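Long-range contacts in hypothetical protein APE0754 (Aeropyrum pernix, PDB 1TUA), which is of unknown function but is built from K homology (KH) domains and probably binds RNA: residues 92-97 with 136-141; 127-132 with 148-153; 106-111 with 156-161; 121-126 with 165-170. One frame throughout, in Å; residues are numbered along the deposited sequence.

In the fold
Contact 2 is the fully buried one, whereas contacts 1, 3 and 4 are each partly open to solvent. Contacts 1 and 2 meet in one sheet, where strand 137-141 lies between strands 87-93 and 130-133. Contacts 2 and 3 both use helix 144-158, the first at its middle and the second at its C-terminal end. Contact 4 adds the long helix 163-188 beside helix 118-127. The chemistry follows position: backbone pairing with charged groups beside a tyrosine ring in contact 1, small side chains and linked hydroxyls in contact 2, an arginine with water at a helix end in contact 3, and apolar, aromatic and sulfur packing without cross-bonds in contact 4.

Contact 1 (92-97 with 136-141); sequences VDLKQV and YEVAII
V92 and V138 form an antiparallel hydrogen-bonded pair, V92 N to V138 O and V138 N to V92 O each 2.8 Å, and the next pair, D93 with E137, is non-hydrogen-bonded. L94 has left the strand but gives its N-H to Y136 O, a more bent bond (147° at the hydrogen). On the face of V92 and V138, L94 CD1 lies 3.9 Å from V138 CG2. D93 and E137 point to the other face; beyond the strand end, the ring of Y136, its CG set between backbone N and carbonyl carbon (chi1 60°), has the extended K95 chain over one face: CE makes a CH-pi contact and NZ, 4.4 Å from the ring centroid, a cation-pi contact. The D93 carboxylate stands at the ring edge, its plane 40° from the ring, with OD1 3.6 Å from Y136 CD1. OD1 also caps the turn into helix 95-98 by accepting from K95 N. D93 OD2 and E137 OE2 are like charges 4.3 Å apart, a proximity probably eased by a water donating to both; E137 OE1 pairs with K11. This is the first strand joined to the last in the 1-3-2 antiparallel sheet of a type I KH fold.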
loop_
_atom_site.group_PDB
_atom_site.type_symbol
_atom_site.label_atom_id
_atom_site.label_comp_id
_atom_site.label_asym_id
_atom_site.label_seq_id
_atom_site.Cartn_x
_atom_site.Cartn_y
_atom_site.Cartn_z
ATOM N N VAL A 92 -2.625 0.811 7.636
ATOM C CA VAL A 92 -3.067 1.318 8.926
ATOM C C VAL A 92 -4.548 0.963 9.033
ATOM O O VAL A 92 -5.368 1.448 8.254
ATOM C CB VAL A 92 -2.906 2.848 9.025
ATOM C CG1 VAL A 92 -3.533 3.358 10.310
ATOM C CG2 VAL A 92 -1.431 3.210 8.994
ATOM N N ASP A 93 -4.885 0.084 9.971
ATOM C CA ASP A 93 -6.279 -0.304 10.149
ATOM C C ASP A 93 -6.871 0.677 11.155
ATOM O O ASP A 93 -6.566 0.614 12.349
ATOM C CB ASP A 93 -6.388 -1.733 10.687
ATOM C CG ASP A 93 -7.814 -2.257 10.646
ATOM O OD1 ASP A 93 -8.721 -1.550 11.133
ATOM O OD2 ASP A 93 -8.031 -3.371 10.123
ATOM N N LEU A 94 -7.715 1.582 10.665
ATOM C CA LEU A 94 -8.311 2.601 11.515
ATOM C C LEU A 94 -9.200 2.067 12.639
ATOM O O LEU A 94 -9.435 2.768 13.624
ATOM C CB LEU A 94 -9.079 3.611 10.653
ATOM C CG LEU A 94 -8.229 4.351 9.607
ATOM C CD1 LEU A 94 -9.098 5.280 8.784
ATOM C CD2 LEU A 94 -7.126 5.140 10.299
ATOM N N LYS A 95 -9.691 0.839 12.511
ATOM C CA LYS A 95 -10.529 0.291 13.568
ATOM C C LYS A 95 -9.691 -0.012 14.808
ATOM O O LYS A 95 -10.226 -0.241 15.896
ATOM C CB LYS A 95 -11.261 -0.961 13.086
ATOM C CG LYS A 95 -12.396 -0.644 12.132
ATOM C CD LYS A 95 -13.223 -1.868 11.816
ATOM C CE LYS A 95 -14.384 -1.507 10.902
ATOM N NZ LYS A 95 -15.174 -2.703 10.490
ATOM N N GLN A 96 -8.371 -0.011 14.637
ATOM C CA GLN A 96 -7.466 -0.242 15.759
ATOM C C GLN A 96 -7.492 1.000 16.636
ATOM O O GLN A 96 -7.066 0.971 17.785
ATOM C CB GLN A 96 -6.038 -0.487 15.267
ATOM C CG GLN A 96 -5.794 -1.888 14.774
ATOM C CD GLN A 96 -4.343 -2.122 14.415
ATOM O OE1 GLN A 96 -3.442 -1.796 15.184
ATOM N NE2 GLN A 96 -4.108 -2.698 13.247
ATOM N N VAL A 97 -7.999 2.094 16.075
ATOM C CA VAL A 97 -8.089 3.358 16.797
ATOM C C VAL A 97 -9.516 3.651 17.250
ATOM O O VAL A 97 -9.766 3.877 18.431
ATOM C CB VAL A 97 -7.616 4.537 15.918
ATOM C CG1 VAL A 97 -7.747 5.846 16.682
ATOM C CG2 VAL A 97 -6.184 4.315 15.485
ATOM N N TYR A 136 -11.933 1.547 5.898
ATOM C CA TYR A 136 -11.399 1.705 7.246
ATOM C C TYR A 136 -9.911 1.395 7.291
ATOM O O TYR A 136 -9.302 1.396 8.360
ATOM C CB TYR A 136 -12.157 0.805 8.228
ATOM C CG TYR A 136 -12.068 -0.663 7.901
ATOM C CD1 TYR A 136 -10.992 -1.431 8.342
ATOM C CD2 TYR A 136 -13.035 -1.277 7.104
ATOM C CE1 TYR A 136 -10.877 -2.777 7.992
ATOM C CE2 TYR A 136 -12.929 -2.622 6.745
ATOM C CZ TYR A 136 -11.846 -3.364 7.191
ATOM O OH TYR A 136 -11.719 -4.684 6.818
ATOM N N GLU A 137 -9.328 1.130 6.125
ATOM C CA GLU A 137 -7.897 0.836 6.039
ATOM C C GLU A 137 -7.183 1.877 5.187
ATOM O O GLU A 137 -7.650 2.206 4.097
ATOM C CB GLU A 137 -7.677 -0.548 5.425
ATOM C CG GLU A 137 -8.087 -1.692 6.332
ATOM C CD GLU A 137 -8.437 -2.953 5.565
ATOM O OE1 GLU A 137 -9.336 -2.894 4.691
ATOM O OE2 GLU A 137 -7.821 -4.005 5.841
ATOM N N VAL A 138 -6.073 2.412 5.688
ATOM C CA VAL A 138 -5.288 3.372 4.913
ATOM C C VAL A 138 -4.039 2.628 4.453
ATOM O O VAL A 138 -3.194 2.251 5.268
ATOM C CB VAL A 138 -4.868 4.584 5.733
ATOM C CG1 VAL A 138 -4.068 5.538 4.860
ATOM C CG2 VAL A 138 -6.101 5.276 6.288
ATOM N N ALA A 139 -3.947 2.393 3.148
ATOM C CA ALA A 139 -2.824 1.663 2.564
ATOM C C ALA A 139 -1.757 2.631 2.059
ATOM O O ALA A 139 -2.072 3.670 1.471
ATOM C CB ALA A 139 -3.322 0.778 1.424
ATOM N N ILE A 140 -0.496 2.263 2.269
ATOM C CA ILE A 140 0.637 3.098 1.888
ATOM C C ILE A 140 1.676 2.306 1.105
ATOM O O ILE A 140 2.046 1.206 1.502
ATOM C CB ILE A 140 1.336 3.647 3.153
ATOM C CG1 ILE A 140 0.322 4.384 4.032
ATOM C CG2 ILE A 140 2.511 4.539 2.766
ATOM C CD1 ILE A 140 0.780 4.559 5.480
ATOM N N ILE A 141 2.156 2.880 0.007
ATOM C CA ILE A 141 3.188 2.247 -0.808
ATOM C C ILE A 141 4.392 3.175 -0.895
ATOM O O ILE A 141 4.255 4.337 -1.282
ATOM C CB ILE A 141 2.702 1.968 -2.253
ATOM C CG1 ILE A 141 1.527 0.974 -2.242
ATOM C CG2 ILE A 141 3.864 1.420 -3.082
ATOM C CD1 ILE A 141 0.797 0.863 -3.567
HETATM O O HOH W 1 -6.445 -4.440 8.147
#

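Contact 2 (127-132 with 148-153); sequences TDTYIN and MAAKQA
T127 and A150 meet without any flat group between them: the one aromatic ring in the two segments, that of Y130, takes no part, making cation-pi contacts with K78 and R81 instead. What faces the helix is a row of small or branched side chains gathered round the A150 methyl. T127 OG1 lies 3.8 Å from A150 CB, T129 OG1 lies 4.0 Å from it, and I131 CD1 completes the set at 4.2 Å from A150 CB. T127 also turns its methyl to the helix, with CG2 alongside the backbone of A150 and 4.1 Å from A149 CB. Backbones come close where the side chains are short, T127 CA being 6.3 Å from A150 CA. In KH topology this is the seam where the end of the second helix, 118-127, turns into strand 130-133 and both lie against the third helix. The turn passes through D128, whose positive phi takes the chain out of helical geometry. Across it T129 OG1 donates to T127 OG1 at 2.8 Å, and T127 OG1 is in turn bonded to I123 O one helical turn back, so the two buried hydroxyls form a chain ending on a helix carbonyl. Each OG1 sits between its own backbone N and carbonyl carbon (chi1 61° in both), the rotation that brings the oxygens together. A valine in place of T127 would probably leave the T129 hydroxyl without its acceptor and I123 O without this side-chain donor. Further down the strand, I131 CD1 leans on I123, and E124 OE2 accepts from I131 N.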
loop_
_atom_site.group_PDB
_atom_site.type_symbol
_atom_site.label_atom_id
_atom_site.label_comp_id
_atom_site.label_asym_id
_atom_site.label_seq_id
_atom_site.Cartn_x
_atom_site.Cartn_y
_atom_site.Cartn_z
ATOM N N THR A 127 6.548 12.452 1.985
ATOM C CA THR A 127 7.175 11.137 2.098
ATOM C C THR A 127 7.394 10.421 0.773
ATOM O O THR A 127 8.020 9.364 0.739
ATOM C CB THR A 127 6.329 10.207 2.989
ATOM O OG1 THR A 127 5.037 10.033 2.397
ATOM C CG2 THR A 127 6.158 10.802 4.373
ATOM N N ASP A 128 6.883 10.997 -0.310
ATOM C CA ASP A 128 7.000 10.391 -1.632
ATOM C C ASP A 128 6.420 8.979 -1.608
ATOM O O ASP A 128 7.078 8.015 -1.997
ATOM C CB ASP A 128 8.462 10.356 -2.087
ATOM C CG ASP A 128 8.612 9.882 -3.521
ATOM O OD1 ASP A 128 7.756 10.244 -4.358
ATOM O OD2 ASP A 128 9.589 9.158 -3.813
ATOM N N THR A 129 5.183 8.874 -1.131
ATOM C CA THR A 129 4.467 7.601 -1.063
ATOM C C THR A 129 3.082 7.754 -1.704
ATOM O O THR A 129 2.623 8.871 -1.954
ATOM C CB THR A 129 4.223 7.162 0.392
ATOM O OG1 THR A 129 3.419 8.153 1.047
ATOM C CG2 THR A 129 5.535 6.995 1.143
ATOM N N TYR A 130 2.435 6.625 -1.989
ATOM C CA TYR A 130 1.075 6.639 -2.517
ATOM C C TYR A 130 0.245 6.246 -1.301
ATOM O O TYR A 130 0.593 5.302 -0.598
ATOM C CB TYR A 130 0.852 5.582 -3.606
ATOM C CG TYR A 130 1.504 5.854 -4.945
ATOM C CD1 TYR A 130 1.916 7.139 -5.307
ATOM C CD2 TYR A 130 1.677 4.824 -5.865
ATOM C CE1 TYR A 130 2.484 7.384 -6.556
ATOM C CE2 TYR A 130 2.239 5.060 -7.111
ATOM C CZ TYR A 130 2.640 6.338 -7.452
ATOM O OH TYR A 130 3.186 6.568 -8.697
ATOM N N ILE A 131 -0.834 6.970 -1.046
ATOM C CA ILE A 131 -1.688 6.672 0.098
ATOM C C ILE A 131 -3.146 6.557 -0.337
ATOM O O ILE A 131 -3.670 7.437 -1.023
ATOM C CB ILE A 131 -1.567 7.782 1.191
ATOM C CG1 ILE A 131 -0.135 7.818 1.739
ATOM C CG2 ILE A 131 -2.560 7.527 2.323
ATOM C CD1 ILE A 131 0.142 8.949 2.727
ATOM N N ASN A 132 -3.789 5.459 0.043
ATOM C CA ASN A 132 -5.191 5.261 -0.283
ATOM C C ASN A 132 -6.001 5.148 0.997
ATOM O O ASN A 132 -5.687 4.346 1.869
ATOM C CB ASN A 132 -5.401 3.993 -1.115
ATOM C CG ASN A 132 -6.838 3.846 -1.583
ATOM O OD1 ASN A 132 -7.664 3.199 -0.933
ATOM N ND2 ASN A 132 -7.149 4.478 -2.701
ATOM N N MET A 148 6.991 3.997 6.527
ATOM C CA MET A 148 6.824 4.003 7.974
ATOM C C MET A 148 6.612 5.433 8.485
ATOM O O MET A 148 5.878 5.646 9.456
ATOM C CB MET A 148 8.029 3.348 8.665
ATOM C CG MET A 148 8.117 1.819 8.459
ATOM S SD MET A 148 6.562 0.917 8.839
ATOM C CE MET A 148 6.483 1.145 10.594
ATOM N N ALA A 149 7.234 6.410 7.825
ATOM C CA ALA A 149 7.062 7.812 8.218
ATOM C C ALA A 149 5.611 8.223 7.963
ATOM O O ALA A 149 4.968 8.849 8.808
ATOM C CB ALA A 149 8.009 8.703 7.422
ATOM N N ALA A 150 5.096 7.859 6.790
ATOM C CA ALA A 150 3.719 8.171 6.419
ATOM C C ALA A 150 2.733 7.482 7.371
ATOM O O ALA A 150 1.724 8.062 7.774
ATOM C CB ALA A 150 3.460 7.722 4.981
ATOM N N LYS A 151 3.032 6.234 7.719
ATOM C CA LYS A 151 2.181 5.459 8.614
ATOM C C LYS A 151 2.025 6.195 9.940
ATOM O O LYS A 151 0.920 6.332 10.471
ATOM C CB LYS A 151 2.808 4.085 8.856
ATOM C CG LYS A 151 2.060 3.194 9.838
ATOM C CD LYS A 151 2.862 1.925 10.115
ATOM C CE LYS A 151 2.137 0.985 11.070
ATOM N NZ LYS A 151 1.000 0.269 10.418
ATOM N N GLN A 152 3.149 6.667 10.469
ATOM C CA GLN A 152 3.148 7.386 11.729
ATOM C C GLN A 152 2.303 8.661 11.623
ATOM O O GLN A 152 1.479 8.937 12.498
ATOM C CB GLN A 152 4.594 7.711 12.124
ATOM C CG GLN A 152 4.740 8.493 13.409
ATOM C CD GLN A 152 6.193 8.710 13.784
ATOM O OE1 GLN A 152 7.039 8.980 12.927
ATOM N NE2 GLN A 152 6.490 8.606 15.071
ATOM N N ALA A 153 2.495 9.429 10.548
ATOM C CA ALA A 153 1.729 10.658 10.351
ATOM C C ALA A 153 0.228 10.355 10.299
ATOM O O ALA A 153 -0.583 11.072 10.897
ATOM C CB ALA A 153 2.173 11.352 9.071
#

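Contact 3 (106-111 with 156-161); sequences KRIKGR and MLAEGR
R111 begins its approach at CB, 4.1 Å from L157 O, and the chain then bends twice (chi2 -71°, chi3 -69°), which swings the guanidinium round to the turn after helix 144-158. NE gives its hydrogen to a water that donates in turn to L157 O and to R161 O. At the tip NH2 donates directly to R161 O, 3.0 Å away and 158° at the hydrogen. Both the water and R161 O lie in the guanidinium plane, at its edge, while NH2 is tilted out of the carbonyl plane of R161. R161 O accepts two bonds, one from NH2 and one from the water. The contact joins the first helix of the KH unit, 102-113, to the C-terminal end of its third, 144-158, which closes in a Schellman motif: G160 has positive phi, and R161 N reaches back to M156 O and G160 N to L157 O. A positive group beside these carbonyls would probably suit the negative end of the helix dipole. A leucine in place of R111 is likely to cost R161 O its direct donor and the water the N-H it accepts, leaving the turn freer to shift. Closer in, L157 CD1 packs 3.8 Å from R111 O. I108 CA comes within 5.2 Å of A158 CA, an approach that the small side chain of A158 probably permits; I108 CG2 lies 3.5 Å from A158 O, and L94 packs on both I108 and A158.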
loop_
_atom_site.group_PDB
_atom_site.type_symbol
_atom_site.label_atom_id
_atom_site.label_comp_id
_atom_site.label_asym_id
_atom_site.label_seq_id
_atom_site.Cartn_x
_atom_site.Cartn_y
_atom_site.Cartn_z
ATOM N N LYS A 106 -15.655 8.077 10.515
ATOM C CA LYS A 106 -15.890 9.143 9.553
ATOM C C LYS A 106 -15.148 10.410 9.955
ATOM O O LYS A 106 -14.558 11.077 9.113
ATOM C CB LYS A 106 -17.389 9.444 9.423
ATOM C CG LYS A 106 -18.211 8.316 8.823
ATOM C CD LYS A 106 -19.663 8.740 8.620
ATOM C CE LYS A 106 -19.795 9.804 7.525
ATOM N NZ LYS A 106 -19.438 9.320 6.148
ATOM N N ARG A 107 -15.167 10.751 11.237
ATOM C CA ARG A 107 -14.475 11.958 11.663
ATOM C C ARG A 107 -12.973 11.891 11.444
ATOM O O ARG A 107 -12.385 12.842 10.933
ATOM C CB ARG A 107 -14.770 12.278 13.131
ATOM C CG ARG A 107 -16.156 12.851 13.349
ATOM C CD ARG A 107 -16.180 13.749 14.567
ATOM N NE ARG A 107 -15.752 13.042 15.770
ATOM C CZ ARG A 107 -16.465 12.100 16.382
ATOM N NH1 ARG A 107 -17.655 11.744 15.909
ATOM N NH2 ARG A 107 -15.984 11.512 17.472
ATOM N N ILE A 108 -12.339 10.781 11.810
ATOM C CA ILE A 108 -10.896 10.701 11.612
ATOM C C ILE A 108 -10.521 10.621 10.138
ATOM O O ILE A 108 -9.464 11.113 9.747
ATOM C CB ILE A 108 -10.247 9.510 12.363
ATOM C CG1 ILE A 108 -10.788 8.186 11.838
ATOM C CG2 ILE A 108 -10.491 9.649 13.855
ATOM C CD1 ILE A 108 -9.971 6.993 12.292
ATOM N N LYS A 109 -11.370 10.013 9.314
ATOM C CA LYS A 109 -11.062 9.941 7.892
ATOM C C LYS A 109 -11.069 11.359 7.339
ATOM O O LYS A 109 -10.306 11.688 6.430
ATOM C CB LYS A 109 -12.074 9.061 7.157
ATOM C CG LYS A 109 -11.900 7.577 7.453
ATOM C CD LYS A 109 -13.013 6.733 6.855
ATOM C CE LYS A 109 -12.880 6.604 5.350
ATOM N NZ LYS A 109 -14.044 5.881 4.755
ATOM N N GLY A 110 -11.921 12.204 7.913
ATOM C CA GLY A 110 -11.991 13.591 7.487
ATOM C C GLY A 110 -10.688 14.315 7.785
ATOM O O GLY A 110 -10.240 15.139 6.990
ATOM N N ARG A 111 -10.083 14.013 8.934
ATOM C CA ARG A 111 -8.806 14.617 9.333
ATOM C C ARG A 111 -7.664 14.091 8.456
ATOM O O ARG A 111 -6.785 14.845 8.050
ATOM C CB ARG A 111 -8.484 14.288 10.795
ATOM C CG ARG A 111 -9.427 14.901 11.811
ATOM C CD ARG A 111 -9.236 16.402 11.910
ATOM N NE ARG A 111 -7.947 16.754 12.505
ATOM C CZ ARG A 111 -7.518 18.001 12.655
ATOM N NH1 ARG A 111 -8.278 19.012 12.249
ATOM N NH2 ARG A 111 -6.337 18.242 13.210
ATOM N N MET A 156 -1.000 9.541 13.754
ATOM C CA MET A 156 -1.089 10.772 14.546
ATOM C C MET A 156 -2.371 11.547 14.221
ATOM O O MET A 156 -3.009 12.100 15.116
ATOM C CB MET A 156 0.133 11.665 14.300
ATOM C CG MET A 156 1.422 11.186 14.975
ATOM S SD MET A 156 2.879 12.134 14.462
ATOM C CE MET A 156 2.655 13.648 15.315
ATOM N N LEU A 157 -2.751 11.587 12.946
ATOM C CA LEU A 157 -3.970 12.293 12.559
ATOM C C LEU A 157 -5.195 11.536 13.053
ATOM O O LEU A 157 -6.174 12.147 13.476
ATOM C CB LEU A 157 -4.054 12.461 11.036
ATOM C CG LEU A 157 -3.089 13.449 10.379
ATOM C CD1 LEU A 157 -3.342 13.489 8.877
ATOM C CD2 LEU A 157 -3.277 14.827 10.980
ATOM N N ALA A 158 -5.137 10.204 13.004
ATOM C CA ALA A 158 -6.256 9.376 13.449
ATOM C C ALA A 158 -6.443 9.506 14.952
ATOM O O ALA A 158 -7.480 9.123 15.493
ATOM C CB ALA A 158 -6.014 7.914 13.080
ATOM N N GLU A 159 -5.432 10.050 15.622
ATOM C CA GLU A 159 -5.494 10.227 17.062
ATOM C C GLU A 159 -5.876 11.652 17.468
ATOM O O GLU A 159 -5.978 11.958 18.653
ATOM C CB GLU A 159 -4.161 9.803 17.676
ATOM C CG GLU A 159 -3.824 8.365 17.315
ATOM C CD GLU A 159 -2.529 7.877 17.919
ATOM O OE1 GLU A 159 -1.466 8.477 17.637
ATOM O OE2 GLU A 159 -2.579 6.881 18.677
ATOM N N GLY A 160 -6.092 12.520 16.480
ATOM C CA GLY A 160 -6.510 13.883 16.769
ATOM C C GLY A 160 -5.488 15.010 16.783
ATOM O O GLY A 160 -5.846 16.160 17.070
ATOM N N ARG A 161 -4.230 14.706 16.478
ATOM C CA ARG A 161 -3.185 15.727 16.467
ATOM C C ARG A 161 -3.507 16.796 15.431
ATOM O O ARG A 161 -4.183 16.513 14.441
ATOM C CB ARG A 161 -1.836 15.093 16.121
ATOM C CG ARG A 161 -1.353 14.033 17.094
ATOM C CD ARG A 161 -0.890 14.665 18.393
ATOM N NE ARG A 161 -0.184 13.717 19.250
ATOM C CZ ARG A 161 0.360 14.031 20.425
ATOM N NH1 ARG A 161 0.278 15.275 20.890
ATOM N NH2 ARG A 161 0.991 13.102 21.136
HETATM O O HOH W 2 -6.538 14.839 13.572
#

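Contact 4 (121-126 with 165-170); sequences RTIEEM and TVYRHL
T122 and Y167 make the tightest side-chain contact here: the T122 methyl CG2 sits over one face of the Y167 ring, 3.7 Å from the centroid and 22° off the normal, in a CH-pi contact displaced toward the CE1 rim. The two side chains cross at about a right angle. I123 meets the same ring at its edge, with CG1 4.4 Å from Y167 CE1. M126 SD approaches obliquely, 5.3 Å from the ring centroid, in a Met-aromatic contact. Rotation about the CG-SD bond (chi3 57°) turns the M126 methyl to the other helix, where CE lies 3.5 Å from Y167 O and 3.7 Å from L170 CB. L170 in turn extends CD2 between M126 and I123, 4.0 Å from I123 CG2, so that both residues of helix 118-127 close on one leucine. No hydrogen bond crosses. In the next shell, the hydroxyl of T122 is bonded to R118 O in its own helix, and in that rotation the methyl is the branch presented to the ring. A119 also touches Y167, and L170 reaches T127. Toward helix 144-158, I123 packs on I154 while V166 packs on A153 and L157, so three helices share these apolar side chains. The two short helical segments run nearly parallel, 5° apart, with their axes 11.0 Å from each other at closest, a spacing bridged by side chains, Y167, M126 and L170 among them. The arrangement is a helix-helix pairing in which the long C-terminal helix, following the beta-alpha-alpha-beta-beta-alpha unit of a type I KH fold, packs alongside that unit's second helix.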
loop_
_atom_site.group_PDB
_atom_site.type_symbol
_atom_site.label_atom_id
_atom_site.label_comp_id
_atom_site.label_asym_id
_atom_site.label_seq_id
_atom_site.Cartn_x
_atom_site.Cartn_y
_atom_site.Cartn_z
ATOM N N ARG A 121 -2.641 14.488 0.540
ATOM C CA ARG A 121 -1.646 14.880 -0.455
ATOM C C ARG A 121 -0.355 15.406 0.170
ATOM O O ARG A 121 0.745 15.127 -0.327
ATOM C CB ARG A 121 -2.223 15.930 -1.411
ATOM C CG ARG A 121 -3.338 15.399 -2.283
ATOM C CD ARG A 121 -3.765 16.417 -3.338
ATOM N NE ARG A 121 -4.798 15.876 -4.223
ATOM C CZ ARG A 121 -6.029 15.556 -3.829
ATOM N NH1 ARG A 121 -6.382 15.726 -2.561
ATOM N NH2 ARG A 121 -6.905 15.059 -4.697
ATOM N N THR A 122 -0.483 16.170 1.253
ATOM C CA THR A 122 0.693 16.712 1.929
ATOM C C THR A 122 1.583 15.585 2.442
ATOM O O THR A 122 2.797 15.614 2.274
ATOM C CB THR A 122 0.297 17.608 3.116
ATOM O OG1 THR A 122 -0.411 18.750 2.624
ATOM C CG2 THR A 122 1.538 18.068 3.885
ATOM N N ILE A 123 0.975 14.587 3.070
ATOM C CA ILE A 123 1.750 13.467 3.574
ATOM C C ILE A 123 2.404 12.717 2.405
ATOM O O ILE A 123 3.576 12.358 2.481
ATOM C CB ILE A 123 0.866 12.517 4.416
ATOM C CG1 ILE A 123 0.351 13.276 5.650
ATOM C CG2 ILE A 123 1.672 11.288 4.852
ATOM C CD1 ILE A 123 -0.623 12.498 6.520
ATOM N N GLU A 124 1.661 12.495 1.319
ATOM C CA GLU A 124 2.222 11.808 0.146
ATOM C C GLU A 124 3.429 12.555 -0.433
ATOM O O GLU A 124 4.450 11.948 -0.768
ATOM C CB GLU A 124 1.183 11.671 -0.966
ATOM C CG GLU A 124 0.052 10.708 -0.703
ATOM C CD GLU A 124 -0.850 10.543 -1.921
ATOM O OE1 GLU A 124 -1.213 11.564 -2.540
ATOM O OE2 GLU A 124 -1.201 9.399 -2.264
ATOM N N GLU A 125 3.301 13.874 -0.558
ATOM C CA GLU A 125 4.376 14.691 -1.118
ATOM C C GLU A 125 5.603 14.734 -0.219
ATOM O O GLU A 125 6.733 14.695 -0.703
ATOM C CB GLU A 125 3.891 16.122 -1.364
ATOM C CG GLU A 125 2.677 16.222 -2.262
ATOM C CD GLU A 125 2.230 17.656 -2.482
ATOM O OE1 GLU A 125 2.093 18.405 -1.489
ATOM O OE2 GLU A 125 2.006 18.032 -3.652
ATOM N N MET A 126 5.376 14.823 1.091
ATOM C CA MET A 126 6.476 14.885 2.045
ATOM C C MET A 126 7.248 13.571 2.138
ATOM O O MET A 126 8.462 13.573 2.328
ATOM C CB MET A 126 5.949 15.269 3.434
ATOM C CG MET A 126 5.383 16.690 3.528
ATOM S SD MET A 126 4.988 17.221 5.231
ATOM C CE MET A 126 6.492 16.997 5.957
ATOM N N THR A 165 1.082 20.076 13.532
ATOM C CA THR A 165 1.876 19.250 14.441
ATOM C C THR A 165 2.426 18.054 13.670
ATOM O O THR A 165 3.622 17.775 13.697
ATOM C CB THR A 165 1.009 18.724 15.599
ATOM O OG1 THR A 165 0.745 19.792 16.514
ATOM C CG2 THR A 165 1.704 17.583 16.330
ATOM N N VAL A 166 1.535 17.352 12.980
ATOM C CA VAL A 166 1.917 16.188 12.197
ATOM C C VAL A 166 2.927 16.549 11.103
ATOM O O VAL A 166 3.934 15.866 10.935
ATOM C CB VAL A 166 0.664 15.521 11.567
ATOM C CG1 VAL A 166 1.075 14.368 10.655
ATOM C CG2 VAL A 166 -0.250 15.005 12.666
ATOM N N TYR A 167 2.670 17.628 10.371
ATOM C CA TYR A 167 3.575 18.037 9.305
ATOM C C TYR A 167 4.948 18.430 9.837
ATOM O O TYR A 167 5.970 18.094 9.242
ATOM C CB TYR A 167 2.993 19.206 8.506
ATOM C CG TYR A 167 1.628 18.946 7.905
ATOM C CD1 TYR A 167 1.258 17.671 7.459
ATOM C CD2 TYR A 167 0.705 19.979 7.774
ATOM C CE1 TYR A 167 -0.009 17.437 6.899
ATOM C CE2 TYR A 167 -0.556 19.759 7.219
ATOM C CZ TYR A 167 -0.908 18.491 6.785
ATOM O OH TYR A 167 -2.161 18.292 6.254
ATOM N N ARG A 168 4.980 19.145 10.954
ATOM C CA ARG A 168 6.255 19.558 11.526
ATOM C C ARG A 168 7.065 18.318 11.926
ATOM O O ARG A 168 8.272 18.246 11.689
ATOM C CB ARG A 168 6.014 20.441 12.750
ATOM C CG ARG A 168 6.949 21.629 12.837
ATOM C CD ARG A 168 6.861 22.289 14.209
ATOM N NE ARG A 168 5.493 22.669 14.571
ATOM C CZ ARG A 168 4.774 23.589 13.935
ATOM N NH1 ARG A 168 5.288 24.234 12.892
ATOM N NH2 ARG A 168 3.543 23.873 14.349
ATOM N N HIS A 169 6.394 17.343 12.530
ATOM C CA HIS A 169 7.043 16.106 12.951
ATOM C C HIS A 169 7.537 15.303 11.745
ATOM O O HIS A 169 8.673 14.825 11.730
ATOM C CB HIS A 169 6.070 15.268 13.777
ATOM C CG HIS A 169 6.599 13.918 14.144
ATOM N ND1 HIS A 169 6.583 12.850 13.271
ATOM C CD2 HIS A 169 7.184 13.469 15.279
ATOM C CE1 HIS A 169 7.137 11.801 13.854
ATOM N NE2 HIS A 169 7.510 12.150 15.072
ATOM N N LEU A 170 6.676 15.167 10.740
ATOM C CA LEU A 170 7.006 14.439 9.517
ATOM C C LEU A 170 8.206 15.097 8.837
ATOM O O LEU A 170 9.075 14.423 8.291
ATOM C CB LEU A 170 5.794 14.446 8.584
ATOM C CG LEU A 170 5.774 13.522 7.368
ATOM C CD1 LEU A 170 6.068 12.086 7.784
ATOM C CD2 LEU A 170 4.404 13.634 6.701
#